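Metallo-beta-lactamase (Pseudomonas stutzeri, PDB 4ZEJ) probably hydrolyses beta-lactam antibiotics to substituted beta-amino acids in an active site that holds two zinc ions. Local coordinates at residues A[46-51]-A[72-77]; A[129-134]-A[143-148]; A[137-142]-A[170-175]; A[152-157]-A[194-199]; A[157-162]-A[209-214]. All blocks are in the same frame, centred on the assembly; numbering follows the deposited sequence.

From the N terminus, contact 1 comes first: it closes the loop round helix 52-64 by pairing strands 42-46 and 68-73 of one sheet, and it ends before any other contact opens. Contact 2 closes the hairpin 129-148 of the other sheet. The hairpin's loop supplies 137-142, whose partner 170-175 lies beyond the hairpin, so contact 3 crosses contact 2. Contact 3 in turn crosses contacts 4 and 5. Contact 4 pairs strands 152-156 and 194-197, and contact 5 binds the loop after the first of them to helix 206-218; these two also cross and share Cys157. Contacts 1 and 3 meet at one zinc ion, while contacts 4 and 5 share the other.

Contact 1: residues A[46-51]-A[72-77]; sequences VDTPWS and SVSTHW. With ZN (zinc ion), chain D.
Val46 and Val73 form a parallel bridge with their CA atoms 5.2 Å apart, and just past it Asp47 N donates to Val73 O at 2.7 Å, nearly straight at 163°. The two segments belong to a beta-alpha-beta crossover running from strand 42-46 through helix 52-64 to strand 68-73. Beyond the bridge the side chain of Asp47 takes over. With CG turned beside its own backbone N (chi1 -70°), the carboxylate grips Thr75 with both oxygens on their syn lone pairs: OD1 takes Thr75 N at 2.7 Å, a more bent bond, and OD2 takes Thr75 OG1, also at 2.7 Å. This fork fixes the backbone directly before His76, the first residue of the HxHxD zinc signature, whose NE2 binds a zinc ion at 2.2 Å. Arg81 of helix 79-82 makes a salt bridge to Asp47 OD2, and its carbonyl holds Ser74 OG. Strand 30-39 packs on Val46 through Leu35 and Val37.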
# COMPACT_ATOMS: atom_id res chain seq x y z
N VAL A 46 0.90 -1.00 -6.84
CA VAL A 46 0.39 -0.40 -5.60
C VAL A 46 1.41 -0.72 -4.51
O VAL A 46 1.52 -1.87 -4.07
CB VAL A 46 -1.03 -0.90 -5.22
CG1 VAL A 46 -1.52 -0.20 -3.95
CG2 VAL A 46 -2.02 -0.67 -6.36
N ASP A 47 2.15 0.31 -4.12
CA ASP A 47 3.30 0.26 -3.20
C ASP A 47 4.52 -0.49 -3.74
O ASP A 47 4.40 -1.54 -4.34
CB ASP A 47 2.89 -0.26 -1.82
CG ASP A 47 2.03 0.73 -1.06
OD1 ASP A 47 2.25 1.95 -1.20
OD2 ASP A 47 1.17 0.29 -0.28
N THR A 48 5.69 0.10 -3.54
CA THR A 48 6.91 -0.50 -4.03
C THR A 48 7.36 -1.61 -3.08
O THR A 48 6.98 -1.61 -1.90
CB THR A 48 8.06 0.50 -4.20
OG1 THR A 48 8.60 0.89 -2.93
CG2 THR A 48 7.62 1.73 -4.97
N PRO A 49 8.18 -2.53 -3.59
CA PRO A 49 8.94 -3.39 -2.68
C PRO A 49 9.85 -2.58 -1.78
O PRO A 49 10.06 -1.38 -2.00
CB PRO A 49 9.73 -4.28 -3.62
CG PRO A 49 8.91 -4.33 -4.86
CD PRO A 49 8.38 -2.93 -4.99
N TRP A 50 10.41 -3.24 -0.79
CA TRP A 50 11.15 -2.59 0.28
C TRP A 50 12.64 -2.42 -0.04
O TRP A 50 13.40 -2.10 0.86
CB TRP A 50 10.95 -3.39 1.57
CG TRP A 50 11.03 -2.63 2.86
CD1 TRP A 50 11.69 -1.45 3.13
CD2 TRP A 50 10.45 -3.05 4.10
NE1 TRP A 50 11.53 -1.11 4.45
CE2 TRP A 50 10.78 -2.07 5.07
CE3 TRP A 50 9.68 -4.16 4.48
CZ2 TRP A 50 10.38 -2.18 6.39
CZ3 TRP A 50 9.29 -4.26 5.80
CH2 TRP A 50 9.62 -3.27 6.74
N SER A 51 13.05 -2.63 -1.29
CA SER A 51 14.43 -2.40 -1.72
C SER A 51 14.52 -2.18 -3.22
O SER A 51 13.61 -2.53 -3.97
CB SER A 51 15.31 -3.61 -1.38
OG SER A 51 14.99 -4.72 -2.21
N SER A 72 3.46 3.56 -10.53
CA SER A 72 3.26 3.10 -9.16
C SER A 72 2.55 4.17 -8.33
O SER A 72 2.69 5.36 -8.62
CB SER A 72 4.59 2.77 -8.48
OG SER A 72 5.34 3.96 -8.23
N VAL A 73 1.82 3.74 -7.31
CA VAL A 73 1.32 4.66 -6.27
C VAL A 73 1.74 4.13 -4.92
O VAL A 73 1.76 2.91 -4.72
CB VAL A 73 -0.22 4.85 -6.34
CG1 VAL A 73 -0.98 3.56 -6.01
CG2 VAL A 73 -0.66 5.96 -5.40
N SER A 74 2.11 5.04 -4.00
CA SER A 74 2.48 4.67 -2.63
C SER A 74 1.39 5.16 -1.66
O SER A 74 0.85 6.26 -1.84
CB SER A 74 3.84 5.24 -2.25
OG SER A 74 4.86 4.66 -3.04
N THR A 75 1.08 4.34 -0.66
CA THR A 75 -0.09 4.56 0.21
C THR A 75 0.22 5.25 1.54
O THR A 75 -0.70 5.67 2.24
CB THR A 75 -0.86 3.25 0.45
OG1 THR A 75 -0.01 2.28 1.06
CG2 THR A 75 -1.41 2.70 -0.88
N HIS A 76 1.50 5.36 1.90
CA HIS A 76 1.96 6.38 2.86
C HIS A 76 3.47 6.53 2.69
O HIS A 76 4.05 5.86 1.86
CB HIS A 76 1.52 6.13 4.33
CG HIS A 76 2.22 5.00 5.01
ND1 HIS A 76 1.87 3.68 4.80
CD2 HIS A 76 3.20 4.98 5.94
CE1 HIS A 76 2.63 2.91 5.55
NE2 HIS A 76 3.44 3.67 6.24
N TRP A 77 4.11 7.41 3.45
CA TRP A 77 5.49 7.82 3.14
C TRP A 77 6.60 6.86 3.57
O TRP A 77 7.72 6.96 3.08
CB TRP A 77 5.77 9.22 3.65
CG TRP A 77 5.97 9.36 5.13
CD1 TRP A 77 5.01 9.50 6.09
CD2 TRP A 77 7.23 9.39 5.82
NE1 TRP A 77 5.59 9.63 7.33
CE2 TRP A 77 6.95 9.57 7.20
CE3 TRP A 77 8.57 9.29 5.42
CZ2 TRP A 77 7.96 9.63 8.17
CZ3 TRP A 77 9.58 9.36 6.38
CH2 TRP A 77 9.27 9.53 7.74
ZN ZN D . 4.34 3.08 8.12
O HOH W 1 5.74 2.16 10.00

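Contact 2: residues A[129-134]-A[143-148]; sequences IEVFYP and VVVWLP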
# COMPACT_ATOMS: atom_id res chain seq x y z
N ILE A 129 -8.41 2.39 -10.64
CA ILE A 129 -7.80 2.49 -9.32
C ILE A 129 -8.32 3.76 -8.68
O ILE A 129 -8.17 4.85 -9.24
CB ILE A 129 -6.27 2.50 -9.45
CG1 ILE A 129 -5.77 1.13 -9.92
CG2 ILE A 129 -5.61 2.87 -8.13
CD1 ILE A 129 -4.40 1.14 -10.56
N GLU A 130 -8.96 3.61 -7.52
CA GLU A 130 -9.45 4.74 -6.75
C GLU A 130 -8.62 4.86 -5.48
O GLU A 130 -8.38 3.86 -4.81
CB GLU A 130 -10.93 4.58 -6.43
CG GLU A 130 -11.79 4.48 -7.69
CD GLU A 130 -13.29 4.46 -7.43
OE1 GLU A 130 -13.71 4.40 -6.25
OE2 GLU A 130 -14.05 4.51 -8.41
N VAL A 131 -8.21 6.09 -5.17
CA VAL A 131 -7.42 6.40 -3.96
C VAL A 131 -8.31 7.23 -3.04
O VAL A 131 -8.91 8.22 -3.47
CB VAL A 131 -6.14 7.17 -4.33
CG1 VAL A 131 -5.30 7.47 -3.09
CG2 VAL A 131 -5.33 6.37 -5.34
N PHE A 132 -8.41 6.82 -1.77
CA PHE A 132 -9.29 7.46 -0.80
C PHE A 132 -8.57 7.66 0.52
O PHE A 132 -7.89 6.76 0.99
CB PHE A 132 -10.53 6.58 -0.59
CG PHE A 132 -11.46 7.08 0.48
CD1 PHE A 132 -12.26 8.19 0.26
CD2 PHE A 132 -11.55 6.42 1.70
CE1 PHE A 132 -13.13 8.65 1.23
CE2 PHE A 132 -12.41 6.87 2.68
CZ PHE A 132 -13.21 7.98 2.45
N TYR A 133 -8.75 8.85 1.09
CA TYR A 133 -8.22 9.18 2.40
C TYR A 133 -9.33 8.96 3.44
O TYR A 133 -10.30 9.71 3.44
CB TYR A 133 -7.75 10.63 2.43
CG TYR A 133 -7.17 11.05 3.75
CD1 TYR A 133 -6.03 10.44 4.25
CD2 TYR A 133 -7.76 12.06 4.51
CE1 TYR A 133 -5.49 10.80 5.46
CE2 TYR A 133 -7.22 12.43 5.73
CZ TYR A 133 -6.08 11.81 6.20
OH TYR A 133 -5.53 12.19 7.42
N PRO A 134 -9.18 7.96 4.33
CA PRO A 134 -10.19 7.66 5.35
C PRO A 134 -10.07 8.51 6.60
O PRO A 134 -10.99 8.51 7.43
CB PRO A 134 -9.90 6.20 5.68
CG PRO A 134 -8.41 6.11 5.58
CD PRO A 134 -8.05 7.01 4.42
N VAL A 143 -3.52 6.35 2.91
CA VAL A 143 -4.66 6.22 2.01
C VAL A 143 -4.88 4.76 1.69
O VAL A 143 -3.96 3.92 1.82
CB VAL A 143 -4.48 7.02 0.70
CG1 VAL A 143 -4.40 8.51 1.00
CG2 VAL A 143 -3.24 6.59 -0.08
N VAL A 144 -6.10 4.46 1.27
CA VAL A 144 -6.48 3.12 0.83
C VAL A 144 -6.75 3.17 -0.68
O VAL A 144 -6.99 4.25 -1.24
CB VAL A 144 -7.67 2.54 1.65
CG1 VAL A 144 -7.33 2.51 3.13
CG2 VAL A 144 -8.96 3.30 1.39
N VAL A 145 -6.66 2.01 -1.31
CA VAL A 145 -6.81 1.86 -2.76
C VAL A 145 -7.91 0.85 -3.00
O VAL A 145 -7.83 -0.30 -2.54
CB VAL A 145 -5.48 1.44 -3.45
CG1 VAL A 145 -5.67 1.13 -4.94
CG2 VAL A 145 -4.45 2.53 -3.28
N TRP A 146 -8.96 1.30 -3.70
CA TRP A 146 -10.12 0.49 -4.04
C TRP A 146 -10.03 0.14 -5.51
O TRP A 146 -9.73 1.01 -6.36
CB TRP A 146 -11.41 1.27 -3.72
CG TRP A 146 -12.70 0.64 -4.19
CD1 TRP A 146 -13.56 1.16 -5.10
CD2 TRP A 146 -13.28 -0.60 -3.75
NE1 TRP A 146 -14.65 0.33 -5.27
CE2 TRP A 146 -14.50 -0.76 -4.45
CE3 TRP A 146 -12.90 -1.59 -2.83
CZ2 TRP A 146 -15.34 -1.87 -4.26
CZ3 TRP A 146 -13.72 -2.70 -2.65
CH2 TRP A 146 -14.94 -2.82 -3.35
N LEU A 147 -10.29 -1.13 -5.79
CA LEU A 147 -10.27 -1.67 -7.14
C LEU A 147 -11.70 -2.10 -7.45
O LEU A 147 -12.08 -3.24 -7.19
CB LEU A 147 -9.28 -2.84 -7.21
CG LEU A 147 -7.86 -2.48 -6.72
CD1 LEU A 147 -6.96 -3.70 -6.78
CD2 LEU A 147 -7.24 -1.34 -7.52
N PRO A 148 -12.51 -1.17 -8.01
CA PRO A 148 -13.94 -1.47 -8.20
C PRO A 148 -14.25 -2.69 -9.07
O PRO A 148 -15.24 -3.37 -8.81
CB PRO A 148 -14.50 -0.19 -8.84
CG PRO A 148 -13.33 0.63 -9.24
CD PRO A 148 -12.19 0.22 -8.36
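Glu130 and Trp146 pair through two backbone hydrogen bonds, as do Phe132 and Val144, which makes the contact an antiparallel beta hairpin with a long connecting loop. The four bonds are regular: Trp146 N to Glu130 O, at 2.8 Å, is the shortest, and Phe132 N to Val144 O, at 3.0 Å, the longest. Between them Val131 and Val145 form a non-hydrogen-bonded pair. The strand axes run at 150°, the usual twist of an antiparallel pair.

The tight part is the face carrying Ile129, Val131, Val145 and Leu147. Ile129 spreads two branches over the other strand, CG2 meeting Val145 CG1 at 3.6 Å and CG1 lying alongside Leu147 CD2 at 3.7 Å. Phe44 and Val46 of the seven-stranded sheet press on this face, so it belongs to the core between the two sheets. At the loop end, Val143 CG2 meets Val131 CG1 at 3.8 Å, while Val143 CG1 reaches the edge of the Tyr133 ring; the Tyr133 hydroxyl is bonded to Ile140 O.

The opposite face is looser at the partly exposed Glu130 and Phe132, although Val144 and Trp146 beside them are buried, Trp146 against Tyr189. Val144 CG2 stands at the edge of the Phe132 ring, 4.1 Å from CD2. Glu130 runs extended alongside Trp146, its carboxylate plane 58° from the indole, and brings OE1 to the ring edge 3.4 Å from Trp146 CD1.

Contact 3: residues A[137-142]-A[170-175]; sequences GHTIDN and TGEAHI. With ZN (zinc ion), chain D.
Gly137 and His174 supply the direct hydrogen bond between the two loops: His174 N reaches Gly137 O at 2.8 Å, almost straight at 165° and in the carbonyl plane. A water adds a second, indirect link, donating to His138 O at 2.8 Å and accepting from Glu172 N at 3.0 Å. Between these links Ala173 CA makes two bent CA-H...O contacts, to Gly137 O at 3.2 Å and to His138 O. Ala173 closes a type I turn that starts at Thr170.

The apolar contribution is a CH-pi contact. Ile140 CD1 sits over one face of the His174 imidazole, 4.0 Å from the ring centroid and 24° off its normal; CG1 anti to the backbone N (chi1 -164°) carries the methyl there.

Within 137-142, Thr139 OG1 gives a short 2.6 Å bond to Asp141 OD2, approaching on the anti side and out of the carboxylate plane. The His174 bond at Gly137 and the water at His138 O help to hold the backbone around the metal ligand His138, whose NE2 binds zinc at 2.1 Å. Glu172 reaches the same metal site in the second shell, with OE1 hydrogen-bonded to the zinc ligand His78.

Helix 99-107 borders one side through Leu104, which touches Ile140 and Asp141, while Trp178 of helix 175-188 packs against His138 and Ala173.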
# COMPACT_ATOMS: atom_id res chain seq x y z
N GLY A 137 -4.62 7.48 10.86
CA GLY A 137 -4.57 6.15 11.47
C GLY A 137 -3.15 5.77 11.80
O GLY A 137 -2.56 6.29 12.76
N HIS A 138 -2.60 4.85 11.00
CA HIS A 138 -1.20 4.48 11.08
C HIS A 138 -0.29 5.71 10.98
O HIS A 138 0.69 5.83 11.73
CB HIS A 138 -0.87 3.46 9.99
CG HIS A 138 0.58 3.16 9.89
ND1 HIS A 138 1.24 2.43 10.85
CD2 HIS A 138 1.51 3.49 8.96
CE1 HIS A 138 2.51 2.33 10.53
NE2 HIS A 138 2.70 2.98 9.40
N THR A 139 -0.60 6.58 10.02
CA THR A 139 0.02 7.89 9.89
C THR A 139 -1.05 8.90 9.48
O THR A 139 -2.18 8.52 9.13
CB THR A 139 1.11 7.92 8.81
OG1 THR A 139 0.55 7.48 7.56
CG2 THR A 139 2.31 7.05 9.19
N ILE A 140 -0.67 10.18 9.48
CA ILE A 140 -1.58 11.22 9.02
C ILE A 140 -1.87 11.12 7.52
O ILE A 140 -2.96 11.54 7.09
CB ILE A 140 -1.06 12.64 9.39
CG1 ILE A 140 -2.17 13.70 9.27
CG2 ILE A 140 0.13 13.05 8.54
CD1 ILE A 140 -3.44 13.41 10.05
N ASP A 141 -0.93 10.59 6.73
CA ASP A 141 -1.08 10.58 5.26
C ASP A 141 -1.68 9.30 4.67
O ASP A 141 -1.94 9.24 3.48
CB ASP A 141 0.26 10.89 4.57
CG ASP A 141 1.31 9.83 4.80
OD1 ASP A 141 2.08 9.52 3.86
OD2 ASP A 141 1.38 9.31 5.94
N ASN A 142 -1.92 8.28 5.49
CA ASN A 142 -2.33 6.98 4.95
C ASN A 142 -3.59 7.01 4.06
O ASN A 142 -4.58 7.63 4.42
CB ASN A 142 -2.38 5.85 6.01
CG ASN A 142 -3.30 6.11 7.21
OD1 ASN A 142 -3.09 5.50 8.25
ND2 ASN A 142 -4.33 6.94 7.08
N THR A 170 3.55 2.58 16.19
CA THR A 170 2.58 3.65 16.49
C THR A 170 3.21 5.02 16.79
O THR A 170 2.53 5.95 17.24
CB THR A 170 1.69 3.26 17.69
OG1 THR A 170 2.52 2.93 18.80
CG2 THR A 170 0.81 2.06 17.34
N GLY A 171 4.50 5.17 16.52
CA GLY A 171 5.21 6.42 16.80
C GLY A 171 4.64 7.64 16.09
O GLY A 171 4.83 8.76 16.56
N GLU A 172 3.95 7.43 14.96
CA GLU A 172 3.34 8.51 14.19
C GLU A 172 1.82 8.34 14.03
O GLU A 172 1.19 9.03 13.23
CB GLU A 172 4.06 8.60 12.83
CG GLU A 172 5.51 9.05 13.00
CD GLU A 172 6.45 8.63 11.87
OE1 GLU A 172 6.03 8.62 10.71
OE2 GLU A 172 7.65 8.35 12.17
N ALA A 173 1.22 7.46 14.83
CA ALA A 173 -0.18 7.11 14.68
C ALA A 173 -1.13 8.09 15.37
O ALA A 173 -0.76 8.80 16.31
CB ALA A 173 -0.43 5.69 15.17
N HIS A 174 -2.36 8.13 14.87
CA HIS A 174 -3.44 8.91 15.43
C HIS A 174 -4.47 7.90 15.94
O HIS A 174 -5.47 7.61 15.27
CB HIS A 174 -4.01 9.83 14.35
CG HIS A 174 -3.05 10.89 13.91
ND1 HIS A 174 -3.31 12.24 14.06
CD2 HIS A 174 -1.82 10.81 13.34
CE1 HIS A 174 -2.29 12.94 13.61
NE2 HIS A 174 -1.37 12.10 13.16
N ILE A 175 -4.20 7.37 17.13
CA ILE A 175 -4.91 6.21 17.65
C ILE A 175 -6.39 6.48 17.91
O ILE A 175 -7.23 5.66 17.55
CB ILE A 175 -4.20 5.62 18.90
CG1 ILE A 175 -2.85 5.01 18.51
CG2 ILE A 175 -5.05 4.55 19.57
CD1 ILE A 175 -1.88 4.82 19.66
ZN ZN D . 4.34 3.08 8.12
O HOH W 2 3.03 5.19 13.17
O HOH W 1 5.74 2.16 10.00

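Contact 4: residues A[152-157]-A[194-199]; sequences ILFGGC and IVIPGH. With ZN (zinc ion), chain C.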
# COMPACT_ATOMS: atom_id res chain seq x y z
N ILE A 152 -11.65 -5.41 -4.47
CA ILE A 152 -10.54 -5.51 -3.54
C ILE A 152 -10.29 -4.13 -2.96
O ILE A 152 -10.20 -3.15 -3.71
CB ILE A 152 -9.26 -6.03 -4.22
CG1 ILE A 152 -9.44 -7.50 -4.62
CG2 ILE A 152 -8.02 -5.82 -3.32
CD1 ILE A 152 -8.34 -8.02 -5.53
N LEU A 153 -10.17 -4.07 -1.64
CA LEU A 153 -9.65 -2.90 -0.97
C LEU A 153 -8.24 -3.21 -0.50
O LEU A 153 -8.03 -4.11 0.31
CB LEU A 153 -10.53 -2.53 0.23
CG LEU A 153 -10.14 -1.26 0.96
CD1 LEU A 153 -10.36 -0.04 0.08
CD2 LEU A 153 -10.93 -1.17 2.27
N PHE A 154 -7.28 -2.48 -1.04
CA PHE A 154 -5.91 -2.52 -0.54
C PHE A 154 -5.80 -1.51 0.60
O PHE A 154 -5.82 -0.30 0.37
CB PHE A 154 -4.92 -2.22 -1.65
CG PHE A 154 -3.50 -2.33 -1.19
CD1 PHE A 154 -2.86 -3.56 -1.14
CD2 PHE A 154 -2.82 -1.19 -0.74
CE1 PHE A 154 -1.55 -3.66 -0.69
CE2 PHE A 154 -1.52 -1.29 -0.29
CZ PHE A 154 -0.89 -2.52 -0.25
N GLY A 155 -5.69 -2.01 1.82
CA GLY A 155 -5.68 -1.16 3.01
C GLY A 155 -4.34 -0.54 3.33
O GLY A 155 -4.28 0.47 4.04
N GLY A 156 -3.25 -1.14 2.86
CA GLY A 156 -1.92 -0.76 3.28
C GLY A 156 -1.80 -0.90 4.79
O GLY A 156 -2.51 -1.70 5.42
N CYS A 157 -0.92 -0.10 5.39
CA CYS A 157 -0.60 -0.26 6.80
C CYS A 157 -1.67 0.36 7.71
O CYS A 157 -1.64 0.19 8.93
CB CYS A 157 0.81 0.26 7.04
SG CYS A 157 1.92 -0.51 5.83
N ILE A 194 -12.41 -8.67 -0.67
CA ILE A 194 -11.06 -8.98 -0.23
C ILE A 194 -10.47 -7.68 0.29
O ILE A 194 -10.59 -6.63 -0.35
CB ILE A 194 -10.19 -9.55 -1.38
CG1 ILE A 194 -10.77 -10.88 -1.88
CG2 ILE A 194 -8.72 -9.68 -0.95
CD1 ILE A 194 -10.14 -11.42 -3.16
N VAL A 195 -9.82 -7.76 1.45
CA VAL A 195 -9.05 -6.68 2.00
C VAL A 195 -7.62 -7.14 2.20
O VAL A 195 -7.36 -8.22 2.76
CB VAL A 195 -9.63 -6.19 3.35
CG1 VAL A 195 -8.73 -5.11 3.94
CG2 VAL A 195 -11.06 -5.68 3.14
N ILE A 196 -6.69 -6.32 1.72
CA ILE A 196 -5.26 -6.62 1.77
C ILE A 196 -4.56 -5.66 2.75
O ILE A 196 -4.57 -4.44 2.55
CB ILE A 196 -4.66 -6.60 0.34
CG1 ILE A 196 -5.45 -7.63 -0.52
CG2 ILE A 196 -3.15 -6.88 0.37
CD1 ILE A 196 -5.00 -7.86 -1.91
N PRO A 197 -3.95 -6.21 3.82
CA PRO A 197 -3.17 -5.38 4.74
C PRO A 197 -1.76 -5.11 4.20
O PRO A 197 -1.28 -5.83 3.33
CB PRO A 197 -3.10 -6.25 6.00
CG PRO A 197 -3.04 -7.64 5.47
CD PRO A 197 -3.90 -7.63 4.22
N GLY A 198 -1.11 -4.08 4.74
CA GLY A 198 0.27 -3.77 4.41
C GLY A 198 1.22 -4.88 4.83
O GLY A 198 2.25 -5.07 4.21
N HIS A 199 0.87 -5.60 5.90
CA HIS A 199 1.70 -6.68 6.43
C HIS A 199 0.82 -7.84 6.86
O HIS A 199 -0.19 -7.63 7.51
CB HIS A 199 2.47 -6.18 7.65
CG HIS A 199 3.29 -4.97 7.39
ND1 HIS A 199 4.53 -5.02 6.80
CD2 HIS A 199 3.03 -3.66 7.60
CE1 HIS A 199 5.01 -3.80 6.67
NE2 HIS A 199 4.12 -2.96 7.16
ZN ZN C . 3.90 -0.86 6.70
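Cys157 SG and His199 NE2 bind the same zinc ion, each at 2.2 Å, at the C-terminal ends of two parallel strands joined by a beta-alpha-beta crossover through helix 175-188. Asp80 completes the protein ligands, and Ser31 O holds His199 ND1, which fixes the rotation of the imidazole. Behind the metal, three backbone bonds zip the strands together: Leu153 N to Ile194 O at 2.9 Å, Ile196 N to Leu153 O at 2.9 Å, and Gly155 N to Ile196 O at 2.8 Å. The axes diverge by only 19°. Nearer the zinc the ladder loosens, leaving a weak, bent Gly198 N to Gly156 O bond. Glycine suits this end: Gly198 has no room for a CB beside Cys157 SG and the Gly156 carbonyl carbon, and Gly156 has a positive phi of 58°, which favours glycine.

On the face of Ile152, Phe154 and Ile196, the Ile152 CG2 and Ile196 CD1 methyls touch. Phe154 crosses Ile196 at about a right angle, its CD1 3.7 Å from Ile196 CG2.

Contact 5: residues A[157-162]-A[209-214]; sequences CFVRSL and KHTKSL. With ZN (zinc ion), chain C.
The His210 imidazole receives Ser161 O at its edge, near the ring plane, with His210 CD2 3.2 Å away. One face of the ring carries Leu214 CD1 from the next turn of the same helix, 3.4 Å above the plane and displaced toward the rim. His210 NE2 is hydrogen-bonded to Ser164 O, which helps fix the turn of the ring, whereas Ser161 O merely lies close. At the root of the ring, Leu162 CD2 meets His210 CB at 3.8 Å.

The polar link belongs to Thr211. Its OG1 accepts from Arg160 N at 2.9 Å and 162°, and is also bonded to Leu207 O one helical turn back. With OG1 beside the backbone N (chi1 -61°), CG2 is left to face Phe158 O, 3.3 Å away. The base of Arg160 crosses Leu214, CB lying 4.1 Å from Leu214 CD1; the chain then bends at chi2 and chi3, carrying the guanidinium away from the helix, and NE bonds to Gly166 O.

Segment 157-162 thus leaves the zinc ligand Cys157 and lies against helix 206-218. Helix 175-188 flanks it: Trp178 stacks on the Phe158 ring, bonds Phe158 O through NE1 and touches Thr211.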
# COMPACT_ATOMS: atom_id res chain seq x y z
N CYS A 157 -0.92 -0.10 5.39
CA CYS A 157 -0.60 -0.26 6.80
C CYS A 157 -1.67 0.36 7.71
O CYS A 157 -1.64 0.19 8.93
CB CYS A 157 0.81 0.26 7.04
SG CYS A 157 1.92 -0.51 5.83
N PHE A 158 -2.64 1.05 7.10
CA PHE A 158 -3.88 1.45 7.78
C PHE A 158 -4.73 0.25 8.27
O PHE A 158 -5.53 0.40 9.20
CB PHE A 158 -4.69 2.33 6.81
CG PHE A 158 -6.02 2.79 7.34
CD1 PHE A 158 -7.20 2.18 6.93
CD2 PHE A 158 -6.09 3.85 8.23
CE1 PHE A 158 -8.42 2.61 7.41
CE2 PHE A 158 -7.32 4.29 8.72
CZ PHE A 158 -8.48 3.67 8.31
N VAL A 159 -4.57 -0.90 7.62
CA VAL A 159 -5.28 -2.12 7.97
C VAL A 159 -4.33 -3.19 8.48
O VAL A 159 -3.33 -3.50 7.81
CB VAL A 159 -6.07 -2.66 6.74
CG1 VAL A 159 -6.79 -3.96 7.08
CG2 VAL A 159 -7.07 -1.61 6.27
N ARG A 160 -4.65 -3.75 9.64
CA ARG A 160 -3.88 -4.83 10.25
C ARG A 160 -4.46 -6.20 9.90
O ARG A 160 -5.68 -6.34 9.69
CB ARG A 160 -3.86 -4.66 11.78
CG ARG A 160 -3.37 -3.30 12.24
CD ARG A 160 -1.89 -3.10 11.99
NE ARG A 160 -1.12 -4.02 12.84
CZ ARG A 160 0.17 -4.28 12.70
NH1 ARG A 160 0.92 -3.70 11.74
NH2 ARG A 160 0.72 -5.12 13.55
N SER A 161 -3.58 -7.20 9.87
CA SER A 161 -4.00 -8.59 9.67
C SER A 161 -4.78 -9.10 10.89
O SER A 161 -4.65 -8.56 11.98
CB SER A 161 -2.79 -9.49 9.45
OG SER A 161 -1.91 -9.44 10.56
N LEU A 162 -5.55 -10.17 10.70
CA LEU A 162 -6.39 -10.74 11.78
C LEU A 162 -5.57 -11.32 12.92
O LEU A 162 -6.00 -11.30 14.08
CB LEU A 162 -7.38 -11.79 11.26
CG LEU A 162 -8.53 -11.35 10.38
CD1 LEU A 162 -9.38 -12.56 10.02
CD2 LEU A 162 -9.38 -10.27 11.00
N LYS A 209 -12.73 -4.49 10.59
CA LYS A 209 -13.41 -4.57 11.91
C LYS A 209 -12.41 -4.85 13.04
O LYS A 209 -12.52 -4.28 14.12
CB LYS A 209 -14.51 -5.63 11.89
CG LYS A 209 -15.46 -5.41 10.71
CD LYS A 209 -16.78 -6.06 10.86
CE LYS A 209 -17.71 -5.23 11.72
NZ LYS A 209 -18.95 -6.00 11.89
N HIS A 210 -11.46 -5.73 12.79
CA HIS A 210 -10.39 -6.03 13.76
C HIS A 210 -9.51 -4.80 13.99
O HIS A 210 -9.18 -4.47 15.14
CB HIS A 210 -9.55 -7.21 13.28
CG HIS A 210 -8.41 -7.55 14.19
ND1 HIS A 210 -8.57 -7.80 15.54
CD2 HIS A 210 -7.09 -7.74 13.93
CE1 HIS A 210 -7.40 -8.10 16.07
NE2 HIS A 210 -6.48 -8.06 15.12
N THR A 211 -9.12 -4.14 12.91
CA THR A 211 -8.29 -2.92 13.01
C THR A 211 -9.02 -1.85 13.85
O THR A 211 -8.42 -1.25 14.74
CB THR A 211 -7.94 -2.37 11.62
OG1 THR A 211 -7.20 -3.37 10.89
CG2 THR A 211 -7.12 -1.09 11.70
N LYS A 212 -10.29 -1.63 13.54
CA LYS A 212 -11.12 -0.71 14.33
C LYS A 212 -11.09 -1.05 15.83
O LYS A 212 -10.84 -0.17 16.66
CB LYS A 212 -12.56 -0.71 13.81
CG LYS A 212 -13.44 0.27 14.56
CD LYS A 212 -14.79 0.47 13.89
CE LYS A 212 -15.60 1.51 14.60
NZ LYS A 212 -16.23 0.97 15.83
N SER A 213 -11.31 -2.32 16.16
CA SER A 213 -11.27 -2.76 17.57
C SER A 213 -9.90 -2.55 18.22
O SER A 213 -9.83 -2.06 19.36
CB SER A 213 -11.74 -4.20 17.70
OG SER A 213 -11.73 -4.63 19.05
N LEU A 214 -8.83 -2.91 17.51
CA LEU A 214 -7.47 -2.67 18.02
C LEU A 214 -7.25 -1.20 18.36
O LEU A 214 -6.67 -0.88 19.41
CB LEU A 214 -6.40 -3.11 17.03
CG LEU A 214 -6.23 -4.62 16.78
CD1 LEU A 214 -5.30 -4.81 15.61
CD2 LEU A 214 -5.72 -5.33 18.03
ZN ZN C . 3.90 -0.86 6.70